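Local coordinates for zebrafish RNase5 (Danio rerio, PDB 3LJE), which is a zebrafish ribonuclease of the pancreatic ribonuclease superfamily, related to the angiogenins, and probably cleaves RNA, at residues V48-Q53 with V82-L87; K56-T61 with S76-P81; R105-G110 with V117-G122. All blocks are in the same frame, centred on the assembly; numbering follows the deposited sequence. Where two conformers were deposited one is given.

Contact 1 (V48-Q53 with V82-L87)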
ATOM      1  N   VAL A  48      -1.943  10.193   2.553  1.00 18.63           N
ATOM      2  CA  VAL A  48      -0.954   9.629   1.549  1.00 17.69           C
ATOM      3  C   VAL A  48      -1.194   8.143   1.453  1.00 15.62           C
ATOM      4  O   VAL A  48      -1.367   7.445   2.474  1.00 16.80           O
ATOM      5  CB  VAL A  48       0.506  10.051   1.808  0.50 17.32           C
ATOM      6  CG1 VAL A  48       1.443   9.335   0.849  0.50 14.24           C
ATOM      7  CG2 VAL A  48       0.671  11.566   1.674  0.50 17.83           C
ATOM      8  N   ASN A  49      -1.235   7.580   0.218  1.00 15.75           N
ATOM      9  CA  ASN A  49      -1.384   6.141   0.189  1.00 14.62           C
ATOM     10  C   ASN A  49      -0.708   5.663  -1.104  1.00 16.52           C
ATOM     11  O   ASN A  49      -1.052   6.089  -2.226  1.00 14.59           O
ATOM     12  CB  ASN A  49      -2.882   5.761   0.136  1.00 15.53           C
ATOM     13  CG  ASN A  49      -3.088   4.258   0.196  1.00 16.15           C
ATOM     14  OD1 ASN A  49      -3.131   3.680   1.287  1.00 16.44           O
ATOM     15  ND2 ASN A  49      -3.152   3.593  -0.997  1.00 16.37           N
ATOM     16  N   THR A  50       0.249   4.763  -0.918  1.00 14.17           N
ATOM     17  CA  THR A  50       0.898   4.241  -2.078  1.00 14.62           C
ATOM     18  C   THR A  50       0.362   2.884  -2.535  1.00 14.03           C
ATOM     19  O   THR A  50       0.230   1.929  -1.753  1.00 14.65           O
ATOM     20  CB  THR A  50       2.453   4.085  -1.704  1.00 16.91           C
ATOM     21  OG1 THR A  50       2.886   5.380  -1.355  1.00 15.22           O
ATOM     22  CG2 THR A  50       3.292   3.408  -2.914  1.00 16.25           C
ATOM     23  N   PHE A  51       0.238   2.751  -3.864  1.00 12.50           N
ATOM     24  CA  PHE A  51      -0.098   1.479  -4.486  1.00 13.21           C
ATOM     25  C   PHE A  51       1.148   0.900  -5.187  1.00 13.40           C
ATOM     26  O   PHE A  51       1.757   1.569  -6.033  1.00 13.33           O
ATOM     27  CB  PHE A  51      -1.190   1.704  -5.571  1.00 14.67           C
ATOM     28  CG  PHE A  51      -2.481   2.176  -4.955  1.00 13.02           C
ATOM     29  CD1 PHE A  51      -3.380   1.197  -4.416  1.00 11.19           C
ATOM     30  CD2 PHE A  51      -2.784   3.557  -4.879  1.00 13.83           C
ATOM     31  CE1 PHE A  51      -4.609   1.650  -3.790  1.00 13.47           C
ATOM     32  CE2 PHE A  51      -4.003   3.977  -4.290  1.00 15.76           C
ATOM     33  CZ  PHE A  51      -4.892   3.029  -3.754  1.00 13.14           C
ATOM     34  N   ILE A  52       1.513  -0.303  -4.805  1.00 13.67           N
ATOM     35  CA  ILE A  52       2.669  -0.955  -5.399  1.00 14.46           C
ATOM     36  C   ILE A  52       2.107  -1.604  -6.690  1.00 14.35           C
ATOM     37  O   ILE A  52       1.131  -2.412  -6.663  1.00 14.55           O
ATOM     38  CB  ILE A  52       3.188  -2.075  -4.500  1.00 13.93           C
ATOM     39  CG1 ILE A  52       3.588  -1.465  -3.101  1.00 14.42           C
ATOM     40  CG2 ILE A  52       4.410  -2.823  -5.235  1.00 12.30           C
ATOM     41  CD1 ILE A  52       3.709  -2.673  -2.028  1.00 16.22           C
ATOM     42  N   GLN A  53       2.778  -1.320  -7.817  1.00 14.77           N
ATOM     43  CA  GLN A  53       2.324  -1.903  -9.134  1.00 15.36           C
ATOM     44  C   GLN A  53       2.865  -3.256  -9.381  1.00 14.87           C
ATOM     45  O   GLN A  53       3.713  -3.463 -10.237  1.00 16.17           O
ATOM     46  CB  GLN A  53       2.691  -0.891 -10.263  1.00 16.20           C
ATOM     47  CG  GLN A  53       1.906   0.391 -10.129  1.00 15.45           C
ATOM     48  CD  GLN A  53       2.479   1.403 -11.131  1.00 19.03           C
ATOM     49  OE1 GLN A  53       3.697   1.741 -10.990  1.00 19.67           O
ATOM     50  NE2 GLN A  53       1.629   1.943 -12.110  1.00 16.14           N
ATOM     51  N   VAL A  82       5.863   2.086  -8.140  1.00 14.81           N
ATOM     52  CA  VAL A  82       4.752   2.493  -7.287  1.00 15.56           C
ATOM     53  C   VAL A  82       4.081   3.750  -7.779  1.00 17.43           C
ATOM     54  O   VAL A  82       4.680   4.564  -8.475  1.00 19.83           O
ATOM     55  CB  VAL A  82       5.159   2.791  -5.781  1.00 15.96           C
ATOM     56  CG1 VAL A  82       5.904   1.479  -5.156  1.00 15.62           C
ATOM     57  CG2 VAL A  82       6.069   4.113  -5.688  1.00 18.44           C
ATOM     58  N   VAL A  83       2.809   3.904  -7.381  1.00 16.12           N
ATOM     59  CA  VAL A  83       2.104   5.159  -7.616  1.00 16.78           C
ATOM     60  C   VAL A  83       1.681   5.649  -6.249  1.00 16.39           C
ATOM     61  O   VAL A  83       0.963   4.914  -5.513  1.00 16.84           O
ATOM     62  CB  VAL A  83       0.825   4.976  -8.494  1.00 18.21           C
ATOM     63  CG1 VAL A  83      -0.133   6.267  -8.262  1.00 17.53           C
ATOM     64  CG2 VAL A  83       1.260   4.734  -9.928  1.00 18.94           C
ATOM     65  N   THR A  84       2.155   6.827  -5.859  1.00 16.07           N
ATOM     66  CA  THR A  84       1.764   7.435  -4.588  1.00 15.98           C
ATOM     67  C   THR A  84       0.685   8.492  -4.742  1.00 16.27           C
ATOM     68  O   THR A  84       0.839   9.446  -5.578  1.00 19.14           O
ATOM     69  CB  THR A  84       2.984   8.070  -3.886  1.00 18.50           C
ATOM     70  OG1 THR A  84       3.929   7.010  -3.630  1.00 20.57           O
ATOM     71  CG2 THR A  84       2.564   8.693  -2.569  1.00 19.43           C
ATOM     72  N   CYS A  85      -0.429   8.354  -3.969  1.00 16.31           N
ATOM     73  CA  CYS A  85      -1.549   9.306  -4.083  1.00 16.06           C
ATOM     74  C   CYS A  85      -1.461  10.238  -2.876  1.00 17.57           C
ATOM     75  O   CYS A  85      -1.455   9.726  -1.800  1.00 18.04           O
ATOM     76  CB  CYS A  85      -2.917   8.548  -4.026  1.00 14.72           C
ATOM     77  SG  CYS A  85      -3.057   7.485  -5.507  1.00 16.61           S
ATOM     78  N   LYS A  86      -1.343  11.557  -3.072  1.00 20.03           N
ATOM     79  CA  LYS A  86      -1.243  12.498  -1.942  1.00 21.62           C
ATOM     80  C   LYS A  86      -2.412  13.452  -1.986  1.00 21.83           C
ATOM     81  O   LYS A  86      -2.712  14.024  -3.004  1.00 22.42           O
ATOM     82  CB  LYS A  86       0.035  13.353  -1.994  1.00 24.53           C
ATOM     83  CG  LYS A  86       1.245  12.511  -2.166  1.00 32.38           C
ATOM     84  CD  LYS A  86       2.570  13.344  -2.346  1.00 36.59           C
ATOM     85  CE  LYS A  86       3.493  12.478  -3.305  1.00 39.48           C
ATOM     86  NZ  LYS A  86       4.667  11.927  -2.504  1.00 42.64           N
ATOM     87  N   LEU A  87      -3.007  13.638  -0.850  1.00 21.14           N
ATOM     88  CA  LEU A  87      -4.173  14.457  -0.709  1.00 23.64           C
ATOM     89  C   LEU A  87      -3.827  15.903  -1.001  1.00 27.75           C
ATOM     90  O   LEU A  87      -2.874  16.447  -0.400  1.00 26.11           O
ATOM     91  CB  LEU A  87      -4.646  14.319   0.679  1.00 23.06           C
ATOM     92  CG  LEU A  87      -5.947  15.058   0.934  1.00 24.22           C
ATOM     93  CD1 LEU A  87      -7.111  14.352   0.161  1.00 23.44           C
ATOM     94  CD2 LEU A  87      -6.234  14.994   2.481  1.00 25.27           C
TER
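Val48 begins the pairing of strand 48-52 with residues 82-87, an antiparallel ladder in the curved sheet of the pancreatic ribonuclease fold. Its CG1 meets Thr84 CG2 at 3.7 Å, while CG2 runs alongside the first methylenes of Lys86. Asn49 and Cys85 are a hydrogen-bonded pair; Cys85 N donates to Asn49 O at 2.9 Å. The Asn49 amide is held by Lys46 NZ at OD1 and by Gln17 O at ND2, and ND2 hangs 3.3 Å above the Phe51 ring plane, toward the rim. At Thr50 the OG1 comes 3.0 Å from Thr84 OG1 and also bonds Glu121 OE1. Its chi1 of -59° sets the methyl CG2 anti to the backbone N, where it presses on Val82 CB at 3.5 Å, a tight carbon pair. Phe51 N donates almost straight (169°) to Val83 O at 2.8 Å, and Val83 N answers to Phe51 O. Cys85 SG, in disulfide with Cys28, lies in the plane at the edge of the Phe51 ring, 3.8 Å from Phe51 CE2, a sulfur-aromatic contact. Ile52 CG1 touches Val82 CG1. Past the strand, Gln53 lays its amide across Val83: NE2, which donates to Met23 O, ends 3.6 Å from Val83 CG2.

Contact 2 (K56-T61 with S76-P81)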
ATOM      1  N   LYS A  56       0.394  -9.650  -5.900  1.00 19.18           N
ATOM      2  CA  LYS A  56       0.568  -9.938  -4.482  1.00 20.14           C
ATOM      3  C   LYS A  56       1.628 -10.981  -4.255  1.00 20.98           C
ATOM      4  O   LYS A  56       2.388 -10.883  -3.278  1.00 19.82           O
ATOM      5  CB  LYS A  56      -0.731 -10.427  -3.835  1.00 22.41           C
ATOM      6  CG  LYS A  56      -1.329 -11.627  -4.561  1.00 26.02           C
ATOM      7  CD  LYS A  56      -2.623 -12.025  -3.850  1.00 27.92           C
ATOM      8  CE  LYS A  56      -3.229 -13.328  -4.438  1.00 33.06           C
ATOM      9  NZ  LYS A  56      -4.601 -13.454  -3.784  1.00 36.75           N
ATOM     10  N   ASP A  57       1.723 -11.986  -5.116  1.00 20.28           N
ATOM     11  CA  ASP A  57       2.765 -12.994  -4.878  1.00 22.24           C
ATOM     12  C   ASP A  57       4.205 -12.385  -4.926  1.00 20.21           C
ATOM     13  O   ASP A  57       5.070 -12.763  -4.115  1.00 19.59           O
ATOM     14  CB  ASP A  57       2.710 -14.143  -5.917  1.00 27.45           C
ATOM     15  CG  ASP A  57       1.472 -15.046  -5.741  1.00 33.02           C
ATOM     16  OD1 ASP A  57       0.704 -14.840  -4.792  1.00 34.21           O
ATOM     17  OD2 ASP A  57       1.273 -15.964  -6.572  1.00 38.31           O
ATOM     18  N   ARG A  58       4.465 -11.513  -5.882  1.00 16.33           N
ATOM     19  CA  ARG A  58       5.805 -10.978  -5.988  1.00 17.70           C
ATOM     20  C   ARG A  58       6.092 -10.064  -4.792  1.00 19.25           C
ATOM     21  O   ARG A  58       7.188 -10.046  -4.264  1.00 19.83           O
ATOM     22  CB  ARG A  58       5.986 -10.161  -7.289  1.00 17.33           C
ATOM     23  CG  ARG A  58       7.549 -10.006  -7.536  1.00 19.95           C
ATOM     24  CD  ARG A  58       7.943  -9.607  -8.974  1.00 22.44           C
ATOM     25  NE  ARG A  58       7.565  -8.202  -9.168  1.00 19.62           N
ATOM     26  CZ  ARG A  58       8.419  -7.193  -8.964  1.00 19.93           C
ATOM     27  NH1 ARG A  58       9.720  -7.389  -8.537  1.00 19.05           N
ATOM     28  NH2 ARG A  58       8.014  -5.968  -9.224  1.00 18.75           N
ATOM     29  N   ILE A  59       5.107  -9.275  -4.412  1.00 17.07           N
ATOM     30  CA  ILE A  59       5.321  -8.352  -3.274  1.00 16.65           C
ATOM     31  C   ILE A  59       5.561  -9.223  -2.016  1.00 17.39           C
ATOM     32  O   ILE A  59       6.413  -8.855  -1.174  1.00 16.07           O
ATOM     33  CB  ILE A  59       4.079  -7.488  -3.068  1.00 17.73           C
ATOM     34  CG1 ILE A  59       3.960  -6.502  -4.259  1.00 17.85           C
ATOM     35  CG2 ILE A  59       4.163  -6.628  -1.780  1.00 15.92           C
ATOM     36  CD1 ILE A  59       2.565  -5.816  -4.275  1.00 20.78           C
ATOM     37  N   THR A  60       4.848 -10.333  -1.909  1.00 16.21           N
ATOM     38  CA  THR A  60       5.006 -11.198  -0.710  1.00 18.85           C
ATOM     39  C   THR A  60       6.457 -11.733  -0.571  1.00 21.22           C
ATOM     40  O   THR A  60       6.917 -12.026   0.551  1.00 21.67           O
ATOM     41  CB  THR A  60       3.900 -12.294  -0.761  1.00 19.67           C
ATOM     42  OG1 THR A  60       2.645 -11.617  -0.634  1.00 20.38           O
ATOM     43  CG2 THR A  60       4.033 -13.362   0.406  1.00 19.39           C
ATOM     44  N   THR A  61       7.176 -11.885  -1.696  1.00 19.71           N
ATOM     45  CA  THR A  61       8.597 -12.329  -1.621  1.00 19.09           C
ATOM     46  C   THR A  61       9.454 -11.356  -0.796  1.00 18.86           C
ATOM     47  O   THR A  61      10.503 -11.756  -0.311  1.00 18.04           O
ATOM     48  CB  THR A  61       9.302 -12.469  -3.056  1.00 18.39           C
ATOM     49  OG1 THR A  61       9.401 -11.186  -3.696  1.00 19.25           O
ATOM     50  CG2 THR A  61       8.490 -13.489  -3.924  1.00 20.65           C
ATOM     51  N   SER A  76      12.704  -4.395   0.145  1.00 16.91           N
ATOM     52  CA  SER A  76      12.926  -5.134  -1.083  1.00 15.39           C
ATOM     53  C   SER A  76      14.446  -5.024  -1.434  1.00 14.47           C
ATOM     54  O   SER A  76      15.084  -4.027  -1.062  1.00 14.12           O
ATOM     55  CB  SER A  76      12.077  -4.517  -2.238  1.00 11.95           C
ATOM     56  OG  SER A  76      12.322  -3.145  -2.446  1.00 16.02           O
ATOM     57  N   ASN A  77      14.921  -6.003  -2.219  1.00 16.05           N
ATOM     58  CA  ASN A  77      16.355  -6.027  -2.628  1.00 17.73           C
ATOM     59  C   ASN A  77      16.490  -5.275  -3.995  1.00 18.70           C
ATOM     60  O   ASN A  77      17.607  -5.147  -4.560  1.00 18.26           O
ATOM     61  CB  ASN A  77      16.845  -7.462  -2.714  1.00 16.11           C
ATOM     62  CG  ASN A  77      16.125  -8.317  -3.791  1.00 19.61           C
ATOM     63  OD1 ASN A  77      15.436  -7.795  -4.698  1.00 19.88           O
ATOM     64  ND2 ASN A  77      16.298  -9.598  -3.697  1.00 17.99           N
ATOM     65  N   GLN A  78      15.398  -4.671  -4.454  1.00 15.49           N
ATOM     66  CA  GLN A  78      15.407  -3.930  -5.759  1.00 17.13           C
ATOM     67  C   GLN A  78      14.204  -2.951  -5.768  1.00 17.25           C
ATOM     68  O   GLN A  78      13.214  -3.178  -5.009  1.00 17.36           O
ATOM     69  CB  GLN A  78      15.163  -4.912  -6.959  1.00 18.10           C
ATOM     70  CG  GLN A  78      13.881  -5.774  -6.814  1.00 19.27           C
ATOM     71  CD  GLN A  78      13.883  -6.952  -7.768  1.00 22.92           C
ATOM     72  OE1 GLN A  78      13.441  -6.799  -8.917  1.00 21.34           O
ATOM     73  NE2 GLN A  78      14.391  -8.116  -7.331  1.00 17.83           N
ATOM     74  N   PRO A  79      14.270  -1.886  -6.549  1.00 17.08           N
ATOM     75  CA  PRO A  79      13.140  -0.922  -6.610  1.00 16.98           C
ATOM     76  C   PRO A  79      11.855  -1.637  -7.084  1.00 17.22           C
ATOM     77  O   PRO A  79      11.908  -2.706  -7.749  1.00 17.62           O
ATOM     78  CB  PRO A  79      13.577   0.101  -7.713  1.00 16.90           C
ATOM     79  CG  PRO A  79      15.136   0.006  -7.725  1.00 18.29           C
ATOM     80  CD  PRO A  79      15.385  -1.484  -7.483  1.00 17.31           C
ATOM     81  N   PHE A  80      10.736  -1.107  -6.644  1.00 16.34           N
ATOM     82  CA  PHE A  80       9.448  -1.617  -7.167  1.00 16.25           C
ATOM     83  C   PHE A  80       8.820  -0.418  -7.748  1.00 14.92           C
ATOM     84  O   PHE A  80       9.044   0.725  -7.323  1.00 16.36           O
ATOM     85  CB  PHE A  80       8.456  -2.140  -6.039  1.00 15.44           C
ATOM     86  CG  PHE A  80       8.595  -3.581  -5.759  1.00 15.60           C
ATOM     87  CD1 PHE A  80       9.803  -4.145  -5.207  1.00 13.78           C
ATOM     88  CD2 PHE A  80       7.528  -4.462  -6.009  1.00 15.33           C
ATOM     89  CE1 PHE A  80       9.868  -5.469  -4.921  1.00 15.67           C
ATOM     90  CE2 PHE A  80       7.639  -5.773  -5.711  1.00 17.20           C
ATOM     91  CZ  PHE A  80       8.796  -6.310  -5.155  1.00 16.22           C
ATOM     92  N   PRO A  81       7.964  -0.639  -8.777  1.00 14.26           N
ATOM     93  CA  PRO A  81       7.201   0.461  -9.335  1.00 14.89           C
ATOM     94  C   PRO A  81       6.063   0.825  -8.418  1.00 13.49           C
ATOM     95  O   PRO A  81       5.310  -0.046  -7.981  1.00 15.65           O
ATOM     96  CB  PRO A  81       6.673  -0.069 -10.661  1.00 13.05           C
ATOM     97  CG  PRO A  81       6.501  -1.542 -10.424  1.00 13.56           C
ATOM     98  CD  PRO A  81       7.290  -1.883  -9.187  1.00 14.76           C
TER
HETATM   99  O   HOH W   1      10.329  -4.599  -8.814  1.00 21.07           O
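One water ties Arg58 to the loop before Phe80: it accepts from Arg58 NH2 at 2.7 Å, near the plane of the guanidinium, and donates to Pro79 O, also at 2.7 Å. The same water stands over the rim of the Phe80 ring. Arg58 leaves helix 56-60 with its CG anti to the backbone N, then turns at chi3 (72°), and this bend lays the guanidinium flat on Phe80. The two planes are 6° apart and the centres 4.2 Å, an off-centre cation-pi contact in which Arg58 NH2 approaches Phe80 CE2 to 3.5 Å. Next to the stack, Gln78 OE1 lies 3.8 Å from Arg58 NH1. The Gln78 amide is steadied from its other end, since NE2 donates to Asn77 OD1 at 2.9 Å within its own plane. Ile59, one residue on in the helix, sets CG1 4.0 Å from CE2 of Phe80, and Ile52 and Ile107 join in enclosing that ring. With a serine here instead of Phe80, the guanidinium would probably lose its resting surface and be freer to turn, with a gap opening beside Ile59. A cation-pi stack needs no counter-charge, so Arg58 probably keeps its positive charge; a sulfate about 4 Å from its side chain, distinct from the one beside His118 and probably from the crystallisation liquor, is consistent with this.

Contact 3 (R105-G110 with V117-G122); sequences RYIVLG and VHYDEG. With SO4 (sulfate ion), chain C.
Val117 N donates to Gly110 O at 2.9 Å along a nearly straight line (173°), and two bonds of the same length continue the ladder: Gly110 N to His118 O, and Asp120 N to Val108 O. His118 N also leans on Gly110 O, but weakly. Tyr119 N, which does not pair with strand 108-110, donates to O2 of a sulfate, probably from the crystallisation liquor, at 3.0 Å (172°). The same oxygen lies 3.2 Å from His118 ND1, and His18 NE2 and Lys46 NZ hold the ion from elsewhere in the chain. As in other pancreatic ribonucleases, such an anion probably marks where the scissile phosphate of RNA binds. The pairing belongs to the hairpin of strands 97-112 and 115-119, and because Val117 and His118 both face Gly110 it contains a classic beta bulge. Next to this pairing, a water accepts from Val108 N and donates to Asp120 O, and Asp120 OD1 closes an Asx turn by accepting from Gly122 N. Asp120 and Val108 stand side by side, CB to CB 4.0 Å. Tyr119 keeps CG anti to its own N (chi1 -180°), carrying the ring to the Ile107 and Leu109 side chains; there Leu109 CD2 touches Tyr119 CD1 at 3.7 Å, Ile107 CG2 meets the ring edge 3.9 Å from Tyr119 CE1, and Phe14 of helix 8-18 packs in as well.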
ATOM      1  N   ARG A 105      11.039   2.862  -6.114  1.00 19.53           N
ATOM      2  CA  ARG A 105      11.717   2.907  -4.875  1.00 22.87           C
ATOM      3  C   ARG A 105      11.776   1.571  -4.220  1.00 20.83           C
ATOM      4  O   ARG A 105      11.025   0.658  -4.518  1.00 19.74           O
ATOM      5  CB  ARG A 105      10.975   3.904  -3.960  1.00 27.14           C
ATOM      6  CG  ARG A 105       9.554   3.571  -3.686  1.00 30.33           C
ATOM      7  CD  ARG A 105       8.866   4.668  -2.769  1.00 39.12           C
ATOM      8  NE  ARG A 105       9.533   4.661  -1.438  1.00 47.68           N
ATOM      9  CZ  ARG A 105       9.026   4.202  -0.273  1.00 49.98           C
ATOM     10  NH1 ARG A 105       7.786   3.710  -0.230  1.00 52.10           N
ATOM     11  NH2 ARG A 105       9.749   4.260   0.866  1.00 50.94           N
ATOM     12  N   TYR A 106      12.722   1.444  -3.270  1.00 18.98           N
ATOM     13  CA  TYR A 106      12.831   0.254  -2.479  1.00 18.14           C
ATOM     14  C   TYR A 106      11.639   0.321  -1.490  1.00 20.67           C
ATOM     15  O   TYR A 106      11.558   1.294  -0.718  1.00 26.43           O
ATOM     16  CB  TYR A 106      14.193   0.252  -1.687  1.00 16.28           C
ATOM     17  CG  TYR A 106      15.329  -0.031  -2.673  1.00 16.31           C
ATOM     18  CD1 TYR A 106      15.710  -1.280  -2.946  1.00 17.21           C
ATOM     19  CD2 TYR A 106      15.949   1.047  -3.371  1.00 17.81           C
ATOM     20  CE1 TYR A 106      16.703  -1.568  -3.908  1.00 19.29           C
ATOM     21  CE2 TYR A 106      16.971   0.799  -4.350  1.00 18.81           C
ATOM     22  CZ  TYR A 106      17.332  -0.517  -4.589  1.00 18.83           C
ATOM     23  OH  TYR A 106      18.379  -0.788  -5.439  1.00 21.64           O
ATOM     24  N   ILE A 107      10.793  -0.689  -1.452  1.00 17.48           N
ATOM     25  CA  ILE A 107       9.641  -0.634  -0.610  1.00 15.63           C
ATOM     26  C   ILE A 107       9.996  -1.346   0.711  1.00 15.94           C
ATOM     27  O   ILE A 107      10.731  -2.332   0.705  1.00 17.03           O
ATOM     28  CB  ILE A 107       8.419  -1.281  -1.275  1.00 16.28           C
ATOM     29  CG1 ILE A 107       8.717  -2.755  -1.714  1.00 15.09           C
ATOM     30  CG2 ILE A 107       7.995  -0.401  -2.494  1.00 14.55           C
ATOM     31  CD1 ILE A 107       7.494  -3.557  -2.182  1.00 17.70           C
ATOM     32  N   VAL A 108       9.374  -0.843   1.780  1.00 14.71           N
ATOM     33  CA  VAL A 108       9.605  -1.367   3.128  1.00 13.79           C
ATOM     34  C   VAL A 108       8.243  -1.815   3.657  1.00 15.00           C
ATOM     35  O   VAL A 108       7.328  -0.998   3.718  1.00 16.79           O
ATOM     36  CB  VAL A 108      10.165  -0.250   3.992  1.00 15.32           C
ATOM     37  CG1 VAL A 108      10.362  -0.837   5.448  1.00 15.87           C
ATOM     38  CG2 VAL A 108      11.551   0.211   3.367  1.00 17.60           C
ATOM     39  N   LEU A 109       8.177  -3.072   4.055  1.00 14.93           N
ATOM     40  CA  LEU A 109       6.938  -3.690   4.532  1.00 16.66           C
ATOM     41  C   LEU A 109       7.027  -4.246   5.940  1.00 17.43           C
ATOM     42  O   LEU A 109       8.129  -4.630   6.364  1.00 18.93           O
ATOM     43  CB  LEU A 109       6.640  -4.887   3.653  1.00 15.89           C
ATOM     44  CG  LEU A 109       6.598  -4.659   2.100  1.00 15.84           C
ATOM     45  CD1 LEU A 109       6.207  -6.028   1.377  1.00 15.67           C
ATOM     46  CD2 LEU A 109       5.692  -3.454   1.767  1.00 15.54           C
ATOM     47  N   GLY A 110       5.900  -4.260   6.640  1.00 17.46           N
ATOM     48  CA  GLY A 110       5.785  -5.007   7.904  1.00 17.16           C
ATOM     49  C   GLY A 110       5.322  -6.349   7.397  1.00 19.46           C
ATOM     50  O   GLY A 110       4.507  -6.451   6.414  1.00 19.64           O
ATOM     51  N   VAL A 117       1.789  -7.189   5.917  1.00 19.34           N
ATOM     52  CA  VAL A 117       0.654  -6.628   6.679  1.00 20.63           C
ATOM     53  C   VAL A 117       0.716  -5.138   6.787  1.00 21.34           C
ATOM     54  O   VAL A 117      -0.190  -4.510   7.389  1.00 24.14           O
ATOM     55  CB  VAL A 117       0.697  -7.278   8.142  1.00 20.69           C
ATOM     56  CG1 VAL A 117       0.365  -8.749   7.985  1.00 23.69           C
ATOM     57  CG2 VAL A 117       2.134  -7.088   8.764  1.00 19.64           C
ATOM     58  N   HIS A 118       1.790  -4.494   6.269  1.00 20.39           N
ATOM     59  CA  HIS A 118       1.860  -3.067   6.428  1.00 19.64           C
ATOM     60  C   HIS A 118       2.810  -2.514   5.366  1.00 18.09           C
ATOM     61  O   HIS A 118       3.774  -3.181   5.004  1.00 18.31           O
ATOM     62  CB  HIS A 118       2.419  -2.782   7.876  1.00 21.82           C
ATOM     63  CG  HIS A 118       2.818  -1.372   8.116  1.00 26.07           C
ATOM     64  ND1 HIS A 118       1.898  -0.365   8.359  1.00 26.43           N
ATOM     65  CD2 HIS A 118       4.054  -0.778   8.131  1.00 26.02           C
ATOM     66  CE1 HIS A 118       2.538   0.788   8.514  1.00 26.60           C
ATOM     67  NE2 HIS A 118       3.841   0.568   8.382  1.00 29.01           N
ATOM     68  N   TYR A 119       2.511  -1.324   4.903  1.00 19.12           N
ATOM     69  CA  TYR A 119       3.348  -0.601   3.953  1.00 17.90           C
ATOM     70  C   TYR A 119       3.914   0.605   4.646  1.00 19.14           C
ATOM     71  O   TYR A 119       3.172   1.425   5.212  1.00 18.35           O
ATOM     72  CB  TYR A 119       2.549  -0.138   2.724  1.00 18.28           C
ATOM     73  CG  TYR A 119       3.478   0.625   1.740  1.00 17.55           C
ATOM     74  CD1 TYR A 119       4.314  -0.093   0.868  1.00 20.11           C
ATOM     75  CD2 TYR A 119       3.536   2.008   1.704  1.00 15.79           C
ATOM     76  CE1 TYR A 119       5.192   0.548  -0.006  1.00 20.56           C
ATOM     77  CE2 TYR A 119       4.394   2.661   0.782  1.00 16.41           C
ATOM     78  CZ  TYR A 119       5.213   1.887  -0.042  1.00 20.31           C
ATOM     79  OH  TYR A 119       6.061   2.509  -0.923  1.00 21.64           O
ATOM     80  N   ASP A 120       5.216   0.807   4.637  1.00 17.42           N
ATOM     81  CA  ASP A 120       5.778   2.004   5.269  1.00 19.35           C
ATOM     82  C   ASP A 120       5.844   3.143   4.251  1.00 18.66           C
ATOM     83  O   ASP A 120       6.621   3.072   3.312  1.00 20.69           O
ATOM     84  CB  ASP A 120       7.173   1.699   5.812  1.00 22.25           C
ATOM     85  CG  ASP A 120       7.833   2.840   6.568  1.00 25.66           C
ATOM     86  OD1 ASP A 120       7.274   3.959   6.574  1.00 29.64           O
ATOM     87  OD2 ASP A 120       8.921   2.617   7.164  1.00 30.81           O
ATOM     88  N   GLU A 121       5.032   4.199   4.446  1.00 17.99           N
ATOM     89  CA  GLU A 121       5.023   5.334   3.484  1.00 20.35           C
ATOM     90  C   GLU A 121       6.288   6.191   3.586  1.00 25.40           C
ATOM     91  O   GLU A 121       6.615   6.933   2.655  1.00 28.43           O
ATOM     92  CB  GLU A 121       3.817   6.266   3.683  1.00 21.10           C
ATOM     93  CG  GLU A 121       2.463   5.620   3.411  1.00 17.16           C
ATOM     94  CD  GLU A 121       2.176   5.342   1.937  1.00 15.04           C
ATOM     95  OE1 GLU A 121       2.931   5.833   1.076  1.00 17.59           O
ATOM     96  OE2 GLU A 121       1.192   4.614   1.654  1.00 17.25           O
ATOM     97  N   GLY A 122       7.006   6.118   4.694  1.00 29.09           N
ATOM     98  CA  GLY A 122       8.241   6.901   4.789  1.00 34.38           C
ATOM     99  C   GLY A 122       8.022   8.050   5.782  1.00 37.47           C
ATOM    100  O   GLY A 122       6.808   8.388   6.054  1.00 40.71           O
TER
HETATM  101  S   SO4 C1000      -0.645   1.146   6.217  0.89 44.49           S
HETATM  102  O1  SO4 C1000       0.440   2.301   6.033  0.89 40.13           O
HETATM  103  O2  SO4 C1000      -0.145  -0.283   5.840  0.89 31.93           O
HETATM  104  O3  SO4 C1000      -1.113   1.149   7.666  0.89 41.74           O
HETATM  105  O4  SO4 C1000      -1.855   1.619   5.313  0.89 35.25           O
HETATM  106  O   HOH W   2       8.203   1.791   1.538  1.00 22.29           O

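How the contacts relate
All three contacts reach one antiparallel sheet. Contacts 1 and 2 use successive parts of strand 80-89 and join where Gln53 N meets Pro81 O at 2.8 Å; just inside, Ile52 CG2 packs on Phe80 CD2 at 3.6 Å. Contact 2 is stitched to contact 3 by Phe80 N with Arg105 O (2.8 Å) and Ser76 N with Ile107 O (2.9 Å). Contacts 1 and 3, centres 11 Å apart, meet near the end of the modelled chain, joined by the Thr50 to Glu121 bond, and Thr50 CB packs 3.5 Å from Tyr119 CE2. These two also flank the sulfate of contact 3: the Asn49 side chain is about 5 Å from it and bonds Lys46, which also holds the ion.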